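Local coordinates for protein YcaO (Methanopyrus kandleri, PDB 6CIB) that binds adenine nucleotide and magnesium and, as a YcaO-family enzyme, probably uses ATP to activate peptide backbone amides for thioamidation, at residues 38-43 / 259-264; 46-51 / 66-71; 199-204 / 223-228. All blocks are in the same frame, centred on the assembly; numbering follows the deposited sequence.

Interaction 1: 38-43 / 259-264; sequences FSDRVG and ARRGIE. With OXM (oxamic acid), chain I.
Arg261 reaches Asp40 because its first torsion (chi1 -74°) sets CG anti to the carbonyl carbon and the chain then runs extended from CG to NE, while Asp40, whose CG is likewise anti to its own carbonyl carbon, comes from the opposite direction. The two flat groups meet nearly coplanar, their planes 15° apart. Arg261 grips the carboxylate side-on, one nitrogen to each oxygen: NH2 donates to Asp40 OD1 at 2.7 Å, on the syn lone pair and almost straight at 169°, and NE donates to Asp40 OD2 at 2.9 Å, also on the syn side though somewhat out of the carboxylate plane. Both oxygens lie close to the guanidinium plane, the geometry of a bidentate salt bridge. Asp40 OD2 takes a further hydrogen bond from Ser257, on helix 241-260.

Phe38 covers one face of the same guanidinium. Arg261 NH1 sits over the ring, nearest CD1 at 3.5 Å and offset toward the rim, and the ring and guanidinium planes are inclined to each other, so the overlap is partial and tilted. Phe38 CB lies above the guanidinium, 3.7 Å from Arg261 NH2. Farther along the strand, Val42 CG1 approaches Arg260 NH1 at 4.4 Å, and Arg260 NE pairs with Glu230.

The contact joins edge strand 34-42 to the end of helix 241-260, where Gly262, with positive phi, ends the helix in a Schellman motif. On the strand's other side Arg41 NH1 donates to O3 of oxamic acid at 2.9 Å. Arg261 is thus held in its plane by the two bonds to Asp40 and covered on one face by Phe38; the paired charges would be expected to keep Asp40 ionised at this surface site.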
loop_
_atom_site.group_PDB
_atom_site.type_symbol
_atom_site.label_atom_id
_atom_site.label_comp_id
_atom_site.label_asym_id
_atom_site.label_seq_id
_atom_site.Cartn_x
_atom_site.Cartn_y
_atom_site.Cartn_z
ATOM N N PHE A 38 5.071 9.191 -18.783
ATOM C CA PHE A 38 3.996 10.160 -18.996
ATOM C C PHE A 38 3.796 11.009 -17.741
ATOM O O PHE A 38 3.842 10.489 -16.625
ATOM C CB PHE A 38 2.672 9.452 -19.302
ATOM C CG PHE A 38 2.705 8.568 -20.521
ATOM C CD1 PHE A 38 2.489 9.104 -21.798
ATOM C CD2 PHE A 38 2.933 7.194 -20.392
ATOM C CE1 PHE A 38 2.509 8.288 -22.926
ATOM C CE2 PHE A 38 2.949 6.369 -21.519
ATOM C CZ PHE A 38 2.730 6.919 -22.784
ATOM N N SER A 39 3.530 12.294 -17.939
ATOM C CA SER A 39 3.190 13.197 -16.840
ATOM C C SER A 39 1.759 13.692 -16.925
ATOM O O SER A 39 1.341 14.269 -17.933
ATOM C CB SER A 39 4.149 14.390 -16.800
ATOM O OG SER A 39 5.457 13.959 -16.499
ATOM N N ASP A 40 1.005 13.450 -15.859
ATOM C CA ASP A 40 -0.369 13.938 -15.746
ATOM C C ASP A 40 -0.463 14.919 -14.583
ATOM O O ASP A 40 0.439 14.993 -13.755
ATOM C CB ASP A 40 -1.339 12.759 -15.537
ATOM C CG ASP A 40 -1.582 11.945 -16.823
ATOM O OD1 ASP A 40 -1.036 12.308 -17.890
ATOM O OD2 ASP A 40 -2.322 10.929 -16.763
ATOM N N ARG A 41 -1.545 15.676 -14.536
ATOM C CA ARG A 41 -1.887 16.448 -13.352
ATOM C C ARG A 41 -3.394 16.357 -13.174
ATOM O O ARG A 41 -4.162 16.752 -14.059
ATOM C CB ARG A 41 -1.418 17.908 -13.468
ATOM C CG ARG A 41 -1.196 18.629 -12.126
ATOM C CD ARG A 41 -0.569 20.028 -12.275
ATOM N NE ARG A 41 -1.265 20.739 -13.330
ATOM C CZ ARG A 41 -0.761 21.103 -14.502
ATOM N NH1 ARG A 41 0.525 20.937 -14.802
ATOM N NH2 ARG A 41 -1.573 21.683 -15.363
ATOM N N VAL A 42 -3.816 15.814 -12.040
ATOM C CA VAL A 42 -5.241 15.656 -11.767
ATOM C C VAL A 42 -5.596 16.698 -10.720
ATOM O O VAL A 42 -5.173 16.595 -9.557
ATOM C CB VAL A 42 -5.599 14.212 -11.335
ATOM C CG1 VAL A 42 -7.075 14.099 -10.981
ATOM C CG2 VAL A 42 -5.244 13.224 -12.446
ATOM N N GLY A 43 -6.353 17.707 -11.156
ATOM C CA GLY A 43 -6.520 18.958 -10.405
ATOM C C GLY A 43 -5.133 19.478 -10.074
ATOM O O GLY A 43 -4.324 19.663 -10.989
ATOM N N ALA A 259 -7.762 5.885 -15.073
ATOM C CA ALA A 259 -9.057 5.679 -15.727
ATOM C C ALA A 259 -9.162 6.516 -17.007
ATOM O O ALA A 259 -9.647 6.030 -18.026
ATOM C CB ALA A 259 -10.200 5.986 -14.768
ATOM N N ARG A 260 -8.669 7.753 -16.954
ATOM C CA ARG A 260 -8.668 8.657 -18.110
ATOM C C ARG A 260 -7.733 8.207 -19.232
ATOM O O ARG A 260 -7.894 8.631 -20.372
ATOM C CB ARG A 260 -8.326 10.080 -17.679
ATOM C CG ARG A 260 -9.489 10.811 -17.042
ATOM C CD ARG A 260 -8.999 12.010 -16.256
ATOM N NE ARG A 260 -10.058 12.518 -15.390
ATOM C CZ ARG A 260 -10.046 13.703 -14.778
ATOM N NH1 ARG A 260 -9.031 14.538 -14.933
ATOM N NH2 ARG A 260 -11.068 14.055 -14.013
ATOM N N ARG A 261 -6.762 7.356 -18.903
ATOM C CA ARG A 261 -5.900 6.724 -19.903
ATOM C C ARG A 261 -6.374 5.307 -20.255
ATOM O O ARG A 261 -5.760 4.633 -21.089
ATOM C CB ARG A 261 -4.446 6.678 -19.416
ATOM C CG ARG A 261 -3.747 8.023 -19.466
ATOM C CD ARG A 261 -2.334 7.952 -18.914
ATOM N NE ARG A 261 -1.704 9.270 -19.046
ATOM C CZ ARG A 261 -1.099 9.713 -20.147
ATOM N NH1 ARG A 261 -0.997 8.944 -21.230
ATOM N NH2 ARG A 261 -0.594 10.935 -20.164
ATOM N N GLY A 262 -7.450 4.863 -19.608
ATOM C CA GLY A 262 -7.991 3.509 -19.791
ATOM C C GLY A 262 -7.067 2.387 -19.335
ATOM O O GLY A 262 -7.086 1.298 -19.911
ATOM N N ILE A 263 -6.247 2.661 -18.321
ATOM C CA ILE A 263 -5.378 1.649 -17.702
ATOM C C ILE A 263 -6.142 1.036 -16.526
ATOM O O ILE A 263 -6.768 1.760 -15.744
ATOM C CB ILE A 263 -4.021 2.251 -17.241
ATOM C CG1 ILE A 263 -3.263 2.865 -18.426
ATOM C CG2 ILE A 263 -3.154 1.197 -16.550
ATOM C CD1 ILE A 263 -2.219 3.898 -18.040
ATOM N N GLU A 264 -6.098 -0.291 -16.411
ATOM C CA GLU A 264 -6.889 -1.013 -15.402
ATOM C C GLU A 264 -6.050 -1.839 -14.420
ATOM O O GLU A 264 -4.850 -2.035 -14.629
ATOM C CB GLU A 264 -7.943 -1.895 -16.087
ATOM C CG GLU A 264 -9.018 -1.114 -16.834
ATOM C CD GLU A 264 -9.941 -2.006 -17.642
ATOM O OE1 GLU A 264 -10.805 -2.675 -17.036
ATOM O OE2 GLU A 264 -9.812 -2.026 -18.886
HETATM C C1 OXM I . 4.160 21.724 -13.432
HETATM N N1 OXM I . 3.241 22.378 -14.134
HETATM O O1 OXM I . 5.213 22.255 -13.074
HETATM C C2 OXM I . 3.894 20.327 -13.081
HETATM O O2 OXM I . 4.844 19.600 -12.717
HETATM O O3 OXM I . 2.719 19.897 -13.157
#

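Interaction 2: 46-51 / 66-71; sequences PVEIRR and TTRIQA. With OXM (oxamic acid), chain I; ADP (adenosine-5'-diphosphate), chain G.
Residues 46-51 of strand 45-54 pack against the first turn of helix 68-85, with the CA atoms of Pro46 and Arg68 5.5 Å apart, in a sheet-on-helix packing at the edge of the ADP pocket. Thr67 is the N-cap of that helix, its OG1 accepting from Gln70 N. Pro46 CB lies over the centre of the Arg68 guanidinium, 3.4 Å from CZ, and also packs on Ala71 CB.

Bends at chi2 and chi3 (62° and 58°) fold Arg68 back so that its edge serves several acceptors. NH1 bonds to Glu48 OE2 at 2.8 Å, on the anti side of a carboxylate turned 78° from the guanidinium, and more weakly to Val47 O. NE and NH2 grip the two carboxylate oxygens of oxamic acid, O2 and O3. Glu48 is the hub of a salt-bridge network: OE1 accepts from both NH1 and NH2 of Arg50, while Ser39 OG also bonds to OE2.

In the same first turn, Gln70 reads the adenine edge of ADP: its NE2 donates to N7 at 2.8 Å, and its OE1 accepts from N6 at 3.2 Å.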
loop_
_atom_site.group_PDB
_atom_site.type_symbol
_atom_site.label_atom_id
_atom_site.label_comp_id
_atom_site.label_asym_id
_atom_site.label_seq_id
_atom_site.Cartn_x
_atom_site.Cartn_y
_atom_site.Cartn_z
ATOM N N PRO A 46 0.176 16.121 -9.241
ATOM C CA PRO A 46 1.032 15.490 -10.243
ATOM C C PRO A 46 0.943 13.972 -10.156
ATOM O O PRO A 46 1.074 13.399 -9.060
ATOM C CB PRO A 46 2.453 15.940 -9.850
ATOM C CG PRO A 46 2.278 17.056 -8.893
ATOM C CD PRO A 46 0.958 16.841 -8.224
ATOM N N VAL A 47 0.702 13.342 -11.304
ATOM C CA VAL A 47 0.686 11.881 -11.420
ATOM C C VAL A 47 1.673 11.486 -12.529
ATOM O O VAL A 47 1.767 12.160 -13.555
ATOM C CB VAL A 47 -0.740 11.319 -11.712
ATOM C CG1 VAL A 47 -0.714 9.792 -11.864
ATOM C CG2 VAL A 47 -1.717 11.711 -10.609
ATOM N N GLU A 48 2.399 10.394 -12.305
ATOM C CA GLU A 48 3.417 9.916 -13.235
ATOM C C GLU A 48 3.108 8.494 -13.678
ATOM O O GLU A 48 2.745 7.644 -12.857
ATOM C CB GLU A 48 4.792 9.976 -12.573
ATOM C CG GLU A 48 5.331 11.388 -12.389
ATOM C CD GLU A 48 5.771 12.028 -13.700
ATOM O OE1 GLU A 48 6.423 11.350 -14.517
ATOM O OE2 GLU A 48 5.472 13.215 -13.907
ATOM N N ILE A 49 3.228 8.233 -14.976
ATOM C CA ILE A 49 2.948 6.881 -15.493
ATOM C C ILE A 49 4.201 6.337 -16.153
ATOM O O ILE A 49 4.890 7.060 -16.883
ATOM C CB ILE A 49 1.721 6.837 -16.446
ATOM C CG1 ILE A 49 0.437 7.204 -15.696
ATOM C CG2 ILE A 49 1.520 5.450 -17.064
ATOM C CD1 ILE A 49 -0.000 8.627 -15.941
ATOM N N ARG A 50 4.490 5.066 -15.875
ATOM C CA ARG A 50 5.625 4.371 -16.464
ATOM C C ARG A 50 5.172 3.128 -17.226
ATOM O O ARG A 50 4.348 2.351 -16.730
ATOM C CB ARG A 50 6.643 4.002 -15.378
ATOM C CG ARG A 50 7.192 5.197 -14.582
ATOM C CD ARG A 50 8.143 6.054 -15.424
ATOM N NE ARG A 50 8.613 7.254 -14.722
ATOM C CZ ARG A 50 7.977 8.428 -14.696
ATOM N NH1 ARG A 50 6.825 8.586 -15.342
ATOM N NH2 ARG A 50 8.495 9.453 -14.012
ATOM N N ARG A 51 5.696 2.971 -18.440
ATOM C CA ARG A 51 5.595 1.720 -19.179
ATOM C C ARG A 51 6.914 0.973 -18.971
ATOM O O ARG A 51 7.994 1.500 -19.267
ATOM C CB ARG A 51 5.313 1.984 -20.663
ATOM C CG ARG A 51 5.027 0.731 -21.488
ATOM C CD ARG A 51 4.423 1.061 -22.853
ATOM N NE ARG A 51 5.335 1.801 -23.727
ATOM C CZ ARG A 51 6.208 1.250 -24.572
ATOM N NH1 ARG A 51 6.309 -0.067 -24.688
ATOM N NH2 ARG A 51 6.992 2.024 -25.317
ATOM N N THR A 66 2.559 15.249 -3.825
ATOM C CA THR A 66 2.123 16.643 -3.777
ATOM C C THR A 66 2.960 17.529 -4.701
ATOM O O THR A 66 2.518 18.624 -5.072
ATOM C CB THR A 66 2.158 17.217 -2.353
ATOM O OG1 THR A 66 3.490 17.117 -1.841
ATOM C CG2 THR A 66 1.202 16.448 -1.441
ATOM N N THR A 67 4.159 17.059 -5.053
ATOM C CA THR A 67 5.079 17.772 -5.935
ATOM C C THR A 67 5.463 16.867 -7.104
ATOM O O THR A 67 5.379 15.637 -7.002
ATOM C CB THR A 67 6.387 18.179 -5.216
ATOM O OG1 THR A 67 7.027 17.002 -4.714
ATOM C CG2 THR A 67 6.132 19.172 -4.059
ATOM N N ARG A 68 5.902 17.486 -8.201
ATOM C CA ARG A 68 6.312 16.757 -9.406
ATOM C C ARG A 68 7.530 15.895 -9.101
ATOM O O ARG A 68 7.643 14.772 -9.608
ATOM C CB ARG A 68 6.591 17.736 -10.562
ATOM C CG ARG A 68 6.991 17.096 -11.904
ATOM C CD ARG A 68 5.904 16.197 -12.508
ATOM N NE ARG A 68 4.650 16.914 -12.738
ATOM C CZ ARG A 68 3.489 16.345 -13.062
ATOM N NH1 ARG A 68 3.391 15.023 -13.204
ATOM N NH2 ARG A 68 2.413 17.107 -13.239
ATOM N N ILE A 69 8.430 16.419 -8.264
ATOM C CA ILE A 69 9.598 15.667 -7.815
ATOM C C ILE A 69 9.158 14.375 -7.103
ATOM O O ILE A 69 9.604 13.282 -7.484
ATOM C CB ILE A 69 10.585 16.516 -6.948
ATOM C CG1 ILE A 69 11.381 17.502 -7.824
ATOM C CG2 ILE A 69 11.575 15.604 -6.226
ATOM C CD1 ILE A 69 12.149 18.582 -7.053
ATOM N N GLN A 70 8.276 14.487 -6.110
ATOM C CA GLN A 70 7.827 13.292 -5.356
ATOM C C GLN A 70 7.087 12.285 -6.243
ATOM O O GLN A 70 7.274 11.082 -6.094
ATOM C CB GLN A 70 6.986 13.659 -4.114
ATOM C CG GLN A 70 6.392 12.470 -3.328
ATOM C CD GLN A 70 7.418 11.433 -2.853
ATOM O OE1 GLN A 70 8.617 11.709 -2.754
ATOM N NE2 GLN A 70 6.934 10.223 -2.545
ATOM N N ALA A 71 6.269 12.786 -7.169
ATOM C CA ALA A 71 5.579 11.921 -8.124
ATOM C C ALA A 71 6.561 11.128 -8.983
ATOM O O ALA A 71 6.323 9.949 -9.276
ATOM C CB ALA A 71 4.634 12.733 -8.995
HETATM C C1 OXM I . 4.160 21.724 -13.432
HETATM N N1 OXM I . 3.241 22.378 -14.134
HETATM O O1 OXM I . 5.213 22.255 -13.074
HETATM C C2 OXM I . 3.894 20.327 -13.081
HETATM O O2 OXM I . 4.844 19.600 -12.717
HETATM O O3 OXM I . 2.719 19.897 -13.157
HETATM P PB ADP G . 2.466 3.504 -2.213
HETATM O O1B ADP G . 3.574 2.786 -1.471
HETATM O O2B ADP G . 1.174 3.642 -1.432
HETATM O O3B ADP G . 2.268 3.070 -3.646
HETATM P PA ADP G . 3.905 5.806 -3.239
HETATM O O1A ADP G . 4.263 7.065 -2.497
HETATM O O2A ADP G . 3.191 5.974 -4.554
HETATM O O3A ADP G . 2.968 5.035 -2.205
HETATM O "O5'" ADP G . 5.247 4.943 -3.426
HETATM C "C5'" ADP G . 5.501 3.960 -4.447
HETATM C "C4'" ADP G . 6.821 3.233 -4.130
HETATM O "O4'" ADP G . 7.902 4.178 -4.078
HETATM C "C3'" ADP G . 6.833 2.551 -2.758
HETATM O "O3'" ADP G . 7.703 1.403 -2.790
HETATM C "C2'" ADP G . 7.430 3.604 -1.843
HETATM O "O2'" ADP G . 7.999 3.046 -0.662
HETATM C "C1'" ADP G . 8.463 4.258 -2.756
HETATM N N9 ADP G . 8.716 5.681 -2.435
HETATM C C8 ADP G . 7.810 6.673 -2.512
HETATM N N7 ADP G . 8.357 7.855 -2.149
HETATM C C5 ADP G . 9.643 7.634 -1.855
HETATM C C6 ADP G . 10.782 8.469 -1.410
HETATM N N6 ADP G . 10.623 9.801 -1.222
HETATM N N1 ADP G . 11.969 7.848 -1.199
HETATM C C2 ADP G . 12.135 6.516 -1.386
HETATM N N3 ADP G . 11.138 5.700 -1.797
HETATM C C4 ADP G . 9.888 6.196 -2.045
#

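Interaction 3: 199-204 / 223-228; sequences REVGRV and TEAERV
Val201 meets Ala225 through CB and CG1, and Thr223 through CG2, beside a classic beta bulge that lies at the end of the hairpin of strands 203-209 and 217-224 away from its connecting loop. At the bulge Gly202 and Arg203 both face Glu224, and their N atoms converge on its O: Gly202 N donates at 2.8 Å, in the carbonyl plane, and Arg203 N at 2.9 Å, tilted 26° from it. The antiparallel pair is completed by Glu224 N donating to Arg203 O.

The side chains divide between the two sheet faces. On one, Arg203 and Glu224 lie side by side, pointing the same way, with their CB atoms 3.9 Å apart. Glu224 reaches outward because CG stands anti to its backbone N (chi1 -163°) and the chain stays extended beyond it. Arg203, bent at chi2 and chi3, brings its NE to 3.8 Å from Glu224 OE1, a long salt bridge; the carboxylate oxygen lies at the guanidinium edge, but the two planes are 78° apart. The stronger charge partners lie elsewhere: Glu205 for Arg203, and Lys286 for Glu224.

On the other face Val204 and Thr223 run side by side and meet through their CG2 methyls, 3.9 Å apart. Thr223 OG1 has polar partners in Val232 and Glu230. Val201 crosses Thr223 at about a right angle, and both touch helix 241-260, through Leu256 and Val252 respectively, so this face of the hairpin packs on that helix. Val201 CB lies 3.9 Å from Ala225 CB and 3.6 Å from Glu224 O.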
loop_
_atom_site.group_PDB
_atom_site.type_symbol
_atom_site.label_atom_id
_atom_site.label_comp_id
_atom_site.label_asym_id
_atom_site.label_seq_id
_atom_site.Cartn_x
_atom_site.Cartn_y
_atom_site.Cartn_z
ATOM N N ARG A 199 -13.657 19.123 -7.620
ATOM C CA ARG A 199 -13.909 19.872 -8.851
ATOM C C ARG A 199 -13.651 19.070 -10.136
ATOM O O ARG A 199 -14.154 19.439 -11.193
ATOM C CB ARG A 199 -13.121 21.187 -8.846
ATOM C CG ARG A 199 -13.881 22.324 -8.179
ATOM C CD ARG A 199 -13.089 23.624 -8.139
ATOM N NE ARG A 199 -12.764 23.989 -6.760
ATOM C CZ ARG A 199 -11.537 24.068 -6.252
ATOM N NH1 ARG A 199 -10.467 23.834 -7.004
ATOM N NH2 ARG A 199 -11.380 24.395 -4.981
ATOM N N GLU A 200 -12.890 17.973 -10.027
ATOM C CA GLU A 200 -12.593 17.080 -11.155
ATOM C C GLU A 200 -13.694 16.054 -11.415
ATOM O O GLU A 200 -13.868 15.590 -12.547
ATOM C CB GLU A 200 -11.272 16.336 -10.926
ATOM C CG GLU A 200 -10.028 17.203 -10.913
ATOM C CD GLU A 200 -9.832 17.979 -12.202
ATOM O OE1 GLU A 200 -9.813 17.359 -13.292
ATOM O OE2 GLU A 200 -9.697 19.219 -12.115
ATOM N N VAL A 201 -14.417 15.691 -10.359
ATOM C CA VAL A 201 -15.486 14.686 -10.429
ATOM C C VAL A 201 -16.789 15.304 -9.914
ATOM O O VAL A 201 -17.014 16.499 -10.105
ATOM C CB VAL A 201 -15.092 13.366 -9.700
ATOM C CG1 VAL A 201 -14.081 12.576 -10.525
ATOM C CG2 VAL A 201 -14.549 13.635 -8.295
ATOM N N GLY A 202 -17.656 14.512 -9.287
ATOM C CA GLY A 202 -18.867 15.048 -8.671
ATOM C C GLY A 202 -18.669 15.292 -7.189
ATOM O O GLY A 202 -18.916 16.399 -6.695
ATOM N N ARG A 203 -18.225 14.248 -6.485
ATOM C CA ARG A 203 -17.999 14.290 -5.045
ATOM C C ARG A 203 -16.740 13.523 -4.643
ATOM O O ARG A 203 -16.399 12.506 -5.252
ATOM C CB ARG A 203 -19.212 13.734 -4.280
ATOM C CG ARG A 203 -20.460 14.605 -4.338
ATOM C CD ARG A 203 -21.046 14.833 -2.956
ATOM N NE ARG A 203 -21.846 13.700 -2.494
ATOM C CZ ARG A 203 -22.289 13.540 -1.248
ATOM N NH1 ARG A 203 -22.010 14.437 -0.304
ATOM N NH2 ARG A 203 -23.012 12.468 -0.940
ATOM N N VAL A 204 -16.050 14.027 -3.621
ATOM C CA VAL A 204 -14.959 13.294 -2.979
ATOM C C VAL A 204 -15.290 13.189 -1.497
ATOM O O VAL A 204 -15.376 14.198 -0.801
ATOM C CB VAL A 204 -13.565 13.934 -3.210
ATOM C CG1 VAL A 204 -12.497 13.203 -2.396
ATOM C CG2 VAL A 204 -13.187 13.911 -4.686
ATOM N N THR A 223 -15.119 8.500 -4.590
ATOM C CA THR A 223 -15.645 9.490 -5.517
ATOM C C THR A 223 -17.009 9.112 -6.080
ATOM O O THR A 223 -17.332 7.933 -6.257
ATOM C CB THR A 223 -14.676 9.820 -6.677
ATOM O OG1 THR A 223 -14.489 8.668 -7.504
ATOM C CG2 THR A 223 -13.327 10.305 -6.143
ATOM N N GLU A 224 -17.805 10.145 -6.323
ATOM C CA GLU A 224 -19.001 10.063 -7.137
ATOM C C GLU A 224 -18.714 10.896 -8.376
ATOM O O GLU A 224 -18.150 11.984 -8.278
ATOM C CB GLU A 224 -20.187 10.621 -6.357
ATOM C CG GLU A 224 -21.550 10.230 -6.903
ATOM C CD GLU A 224 -22.701 10.718 -6.035
ATOM O OE1 GLU A 224 -22.559 10.756 -4.791
ATOM O OE2 GLU A 224 -23.757 11.055 -6.611
ATOM N N ALA A 225 -19.071 10.375 -9.542
ATOM C CA ALA A 225 -18.815 11.057 -10.812
ATOM C C ALA A 225 -19.910 10.705 -11.805
ATOM O O ALA A 225 -20.588 9.679 -11.648
ATOM C CB ALA A 225 -17.444 10.669 -11.364
ATOM N N GLU A 226 -20.080 11.541 -12.827
ATOM C CA GLU A 226 -21.062 11.245 -13.873
ATOM C C GLU A 226 -20.599 10.155 -14.839
ATOM O O GLU A 226 -21.422 9.500 -15.477
ATOM C CB GLU A 226 -21.552 12.515 -14.590
ATOM C CG GLU A 226 -20.521 13.274 -15.412
ATOM C CD GLU A 226 -21.091 14.531 -16.065
ATOM O OE1 GLU A 226 -22.335 14.657 -16.182
ATOM O OE2 GLU A 226 -20.288 15.404 -16.469
ATOM N N ARG A 227 -19.286 9.955 -14.923
ATOM C CA ARG A 227 -18.703 8.787 -15.584
ATOM C C ARG A 227 -18.325 7.748 -14.530
ATOM O O ARG A 227 -17.677 8.075 -13.522
ATOM C CB ARG A 227 -17.473 9.175 -16.409
ATOM C CG ARG A 227 -17.767 10.033 -17.636
ATOM C CD ARG A 227 -16.498 10.552 -18.307
ATOM N NE ARG A 227 -15.446 9.536 -18.430
ATOM C CZ ARG A 227 -15.393 8.579 -19.360
ATOM N NH1 ARG A 227 -16.336 8.470 -20.295
ATOM N NH2 ARG A 227 -14.383 7.719 -19.355
ATOM N N VAL A 228 -18.731 6.503 -14.777
ATOM C CA VAL A 228 -18.600 5.406 -13.813
ATOM C C VAL A 228 -17.140 4.975 -13.531
ATOM O O VAL A 228 -16.797 4.637 -12.401
ATOM C CB VAL A 228 -19.521 4.206 -14.201
ATOM C CG1 VAL A 228 -18.982 3.423 -15.401
ATOM C CG2 VAL A 228 -19.756 3.286 -13.016
#

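How the interactions relate
Interactions 1 and 2 share the antiparallel sheet of strands 34-42 and 45-54 and both reach oxamic acid, through Arg41 and Arg68. They touch directly, Asp40 N probably bonding to Val47 O. Interaction 1 is a surface salt bridge, whereas interaction 2 is partly buried, combining a charge network with proline and alanine packing beside the nucleotide. Interaction 3, also partly buried, lies away from the annotated sites and relies chiefly on backbone bonds. Interactions 1 and 3 both involve helix 241-260 and are linked by a weak Arg260-Glu200 ion pair; interactions 2 and 3 do not touch.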